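Local atomic coordinates of ribonuclease J (PDB entry 5HAB), a protein that probably degrades RNA as an exoribonuclease of the metallo-beta-lactamase and beta-CASP family. Residues B[179-183]-B[193-199]. The protein carries 1 engineered substitution. Residues are numbered along the deposited sequence; the frame is centred on the assembly and turned at random.
Sequences TVFVA and YACDFKF
F181 drives the edge of its ring, CE1 and CZ, against the face of F197: the centroids lie 4.8 Å apart and the planes meet at 88°, a T-shaped pair. CZ of F181 stands above the F197 ring toward its rim, 3.4 Å from CD2. The same F181 ring receives the methyl of A194 over the centre of one face, with CB of A194 3.5 Å from the centroid and 11° off the normal, a CH-pi contact. With chi1 at -66°, CG of F181 lies anti to its carbonyl carbon, which sends the ring across A194 to F197. F181 and A194 lie on the antiparallel hairpin 179-186/189-194 of the metallo-beta-lactamase fold, and F197 on the loop that follows it. V182 and Y193 form a hydrogen-bonded pair, with N of V182 3.0 Å from O of Y193 and N of Y193 2.9 Å from O of V182. CG1 of V182 presses on CB of Y193 at 3.5 Å. After A194 the second strand ends, and a water links the chain there to strand 179-186, donating to O of V180 and accepting from N of C195. D196 packs against a phosphate of the bound RNA, its OD2 hydrogen-bonded to NE2 of H104.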
ATOM      1  N   THR B 179      23.459   0.748  25.293  1.00 49.64           N
ATOM      2  CA  THR B 179      22.418  -0.277  25.322  1.00 31.66           C
ATOM      3  C   THR B 179      23.043  -1.659  25.535  1.00 32.93           C
ATOM      4  O   THR B 179      24.120  -1.952  25.000  1.00 29.18           O
ATOM      5  CB  THR B 179      21.579  -0.269  24.023  1.00 38.70           C
ATOM      6  OG1 THR B 179      20.948   1.009  23.868  1.00 40.39           O
ATOM      7  CG2 THR B 179      20.502  -1.340  24.067  1.00 29.53           C
ATOM      8  N   VAL B 180      22.382  -2.501  26.328  1.00 33.03           N
ATOM      9  CA  VAL B 180      22.932  -3.818  26.648  1.00 29.59           C
ATOM     10  C   VAL B 180      21.940  -4.973  26.438  1.00 34.44           C
ATOM     11  O   VAL B 180      20.729  -4.814  26.612  1.00 30.89           O
ATOM     12  CB  VAL B 180      23.458  -3.840  28.103  1.00 36.84           C
ATOM     13  CG1 VAL B 180      24.608  -2.857  28.273  1.00 32.57           C
ATOM     14  CG2 VAL B 180      22.336  -3.528  29.095  1.00 28.69           C
ATOM     15  N   PHE B 181      22.467  -6.129  26.042  1.00 29.19           N
ATOM     16  CA  PHE B 181      21.804  -7.403  26.282  1.00 28.78           C
ATOM     17  C   PHE B 181      21.966  -7.696  27.763  1.00 48.99           C
ATOM     18  O   PHE B 181      23.004  -7.362  28.351  1.00 40.61           O
ATOM     19  CB  PHE B 181      22.422  -8.559  25.479  1.00 30.84           C
ATOM     20  CG  PHE B 181      22.250  -8.459  23.983  1.00 35.69           C
ATOM     21  CD1 PHE B 181      21.494  -7.458  23.407  1.00 28.48           C
ATOM     22  CD2 PHE B 181      22.841  -9.404  23.156  1.00 39.55           C
ATOM     23  CE1 PHE B 181      21.349  -7.388  22.037  1.00 42.00           C
ATOM     24  CE2 PHE B 181      22.696  -9.341  21.788  1.00 36.61           C
ATOM     25  CZ  PHE B 181      21.950  -8.333  21.226  1.00 33.09           C
ATOM     26  N   VAL B 182      20.985  -8.352  28.370  1.00 40.45           N
ATOM     27  CA  VAL B 182      21.181  -8.777  29.752  1.00 46.40           C
ATOM     28  C   VAL B 182      21.094 -10.294  29.849  1.00 43.14           C
ATOM     29  O   VAL B 182      20.164 -10.910  29.334  1.00 42.81           O
ATOM     30  CB  VAL B 182      20.181  -8.077  30.716  1.00 44.37           C
ATOM     31  CG1 VAL B 182      18.769  -8.146  30.188  1.00 44.29           C
ATOM     32  CG2 VAL B 182      20.251  -8.697  32.104  1.00 37.14           C
ATOM     33  N   ALA B 183      22.106 -10.889  30.479  1.00 44.91           N
ATOM     34  CA  ALA B 183      22.135 -12.324  30.737  1.00 31.66           C
ATOM     35  C   ALA B 183      21.937 -12.599  32.225  1.00 46.68           C
ATOM     36  O   ALA B 183      22.708 -12.137  33.065  1.00 41.20           O
ATOM     37  CB  ALA B 183      23.443 -12.936  30.254  1.00 34.54           C
ATOM     38  N   TYR B 193      18.222 -11.709  27.351  1.00 26.64           N
ATOM     39  CA  TYR B 193      17.241 -10.735  26.925  1.00 27.47           C
ATOM     40  C   TYR B 193      17.939  -9.764  25.981  1.00 41.52           C
ATOM     41  O   TYR B 193      18.902  -9.080  26.364  1.00 34.53           O
ATOM     42  CB  TYR B 193      16.649 -10.033  28.150  1.00 28.21           C
ATOM     43  CG  TYR B 193      15.653  -8.914  27.909  1.00 29.71           C
ATOM     44  CD1 TYR B 193      16.081  -7.637  27.572  1.00 27.55           C
ATOM     45  CD2 TYR B 193      14.290  -9.124  28.077  1.00 25.41           C
ATOM     46  CE1 TYR B 193      15.176  -6.601  27.381  1.00 24.46           C
ATOM     47  CE2 TYR B 193      13.378  -8.098  27.891  1.00 27.20           C
ATOM     48  CZ  TYR B 193      13.831  -6.838  27.544  1.00 33.51           C
ATOM     49  OH  TYR B 193      12.936  -5.809  27.360  1.00 26.28           O
ATOM     50  N   ALA B 194      17.452  -9.725  24.743  1.00 30.84           N
ATOM     51  CA  ALA B 194      18.059  -8.930  23.684  1.00 26.87           C
ATOM     52  C   ALA B 194      16.977  -8.181  22.917  1.00 47.72           C
ATOM     53  O   ALA B 194      16.555  -8.601  21.839  1.00 41.44           O
ATOM     54  CB  ALA B 194      18.858  -9.813  22.748  1.00 30.91           C
ATOM     55  N   CYS B 195      16.547  -7.058  23.479  1.00 33.81           N
ATOM     56  CA  CYS B 195      15.452  -6.285  22.911  1.00 31.21           C
ATOM     57  C   CYS B 195      15.882  -4.834  22.701  1.00 38.65           C
ATOM     58  O   CYS B 195      16.682  -4.301  23.472  1.00 37.08           O
ATOM     59  CB  CYS B 195      14.231  -6.363  23.824  1.00 38.64           C
ATOM     60  SG  CYS B 195      13.624  -8.045  24.114  1.00 35.61           S
ATOM     61  N   ASP B 196      15.337  -4.206  21.663  1.00 31.36           N
ATOM     62  CA  ASP B 196      15.777  -2.882  21.211  1.00 41.69           C
ATOM     63  C   ASP B 196      17.266  -2.890  20.910  1.00 34.36           C
ATOM     64  O   ASP B 196      18.050  -2.186  21.545  1.00 42.49           O
ATOM     65  CB  ASP B 196      15.455  -1.806  22.244  1.00 29.32           C
ATOM     66  CG  ASP B 196      14.060  -1.251  22.085  1.00 35.90           C
ATOM     67  OD1 ASP B 196      13.270  -1.826  21.313  1.00 44.62           O
ATOM     68  OD2 ASP B 196      13.758  -0.227  22.726  1.00 38.42           O
ATOM     69  N   PHE B 197      17.650  -3.686  19.922  1.00 29.59           N
ATOM     70  CA  PHE B 197      19.049  -3.798  19.565  1.00 32.70           C
ATOM     71  C   PHE B 197      19.262  -3.922  18.072  1.00 41.49           C
ATOM     72  O   PHE B 197      18.338  -4.163  17.298  1.00 31.47           O
ATOM     73  CB  PHE B 197      19.676  -5.008  20.237  1.00 27.48           C
ATOM     74  CG  PHE B 197      19.471  -6.284  19.476  1.00 33.19           C
ATOM     75  CD1 PHE B 197      18.283  -6.984  19.593  1.00 25.70           C
ATOM     76  CD2 PHE B 197      20.460  -6.779  18.634  1.00 24.96           C
ATOM     77  CE1 PHE B 197      18.087  -8.155  18.890  1.00 25.88           C
ATOM     78  CE2 PHE B 197      20.265  -7.947  17.931  1.00 27.88           C
ATOM     79  CZ  PHE B 197      19.078  -8.635  18.059  1.00 27.51           C
ATOM     80  N   LYS B 198      20.529  -3.851  17.707  1.00 42.11           N
ATOM     81  CA  LYS B 198      20.948  -3.848  16.330  1.00 35.12           C
ATOM     82  C   LYS B 198      22.419  -4.225  16.290  1.00 37.85           C
ATOM     83  O   LYS B 198      23.217  -3.718  17.076  1.00 43.28           O
ATOM     84  CB  LYS B 198      20.688  -2.465  15.729  1.00 40.46           C
ATOM     85  CG  LYS B 198      21.687  -1.985  14.720  1.00 36.52           C
ATOM     86  CD  LYS B 198      21.404  -0.534  14.387  1.00 41.54           C
ATOM     87  CE  LYS B 198      22.200  -0.085  13.183  1.00 34.72           C
ATOM     88  NZ  LYS B 198      21.703   1.214  12.678  1.00 36.47           N
ATOM     89  N   PHE B 199      22.773  -5.152  15.412  1.00 30.93           N
ATOM     90  CA  PHE B 199      24.176  -5.403  15.144  1.00 28.85           C
ATOM     91  C   PHE B 199      24.700  -4.235  14.309  1.00 44.69           C
ATOM     92  O   PHE B 199      24.118  -3.890  13.279  1.00 52.02           O
ATOM     93  CB  PHE B 199      24.371  -6.731  14.408  1.00 39.86           C
ATOM     94  CG  PHE B 199      24.078  -7.942  15.246  1.00 40.60           C
ATOM     95  CD1 PHE B 199      24.100  -7.868  16.626  1.00 53.07           C
ATOM     96  CD2 PHE B 199      23.783  -9.157  14.650  1.00 44.10           C
ATOM     97  CE1 PHE B 199      23.833  -8.982  17.400  1.00 46.75           C
ATOM     98  CE2 PHE B 199      23.514 -10.277  15.419  1.00 40.67           C
ATOM     99  CZ  PHE B 199      23.540 -10.189  16.794  1.00 45.41           C
TER
HETATM  100  O   HOH W   1      18.337  -5.830  25.427  1.00 35.65           O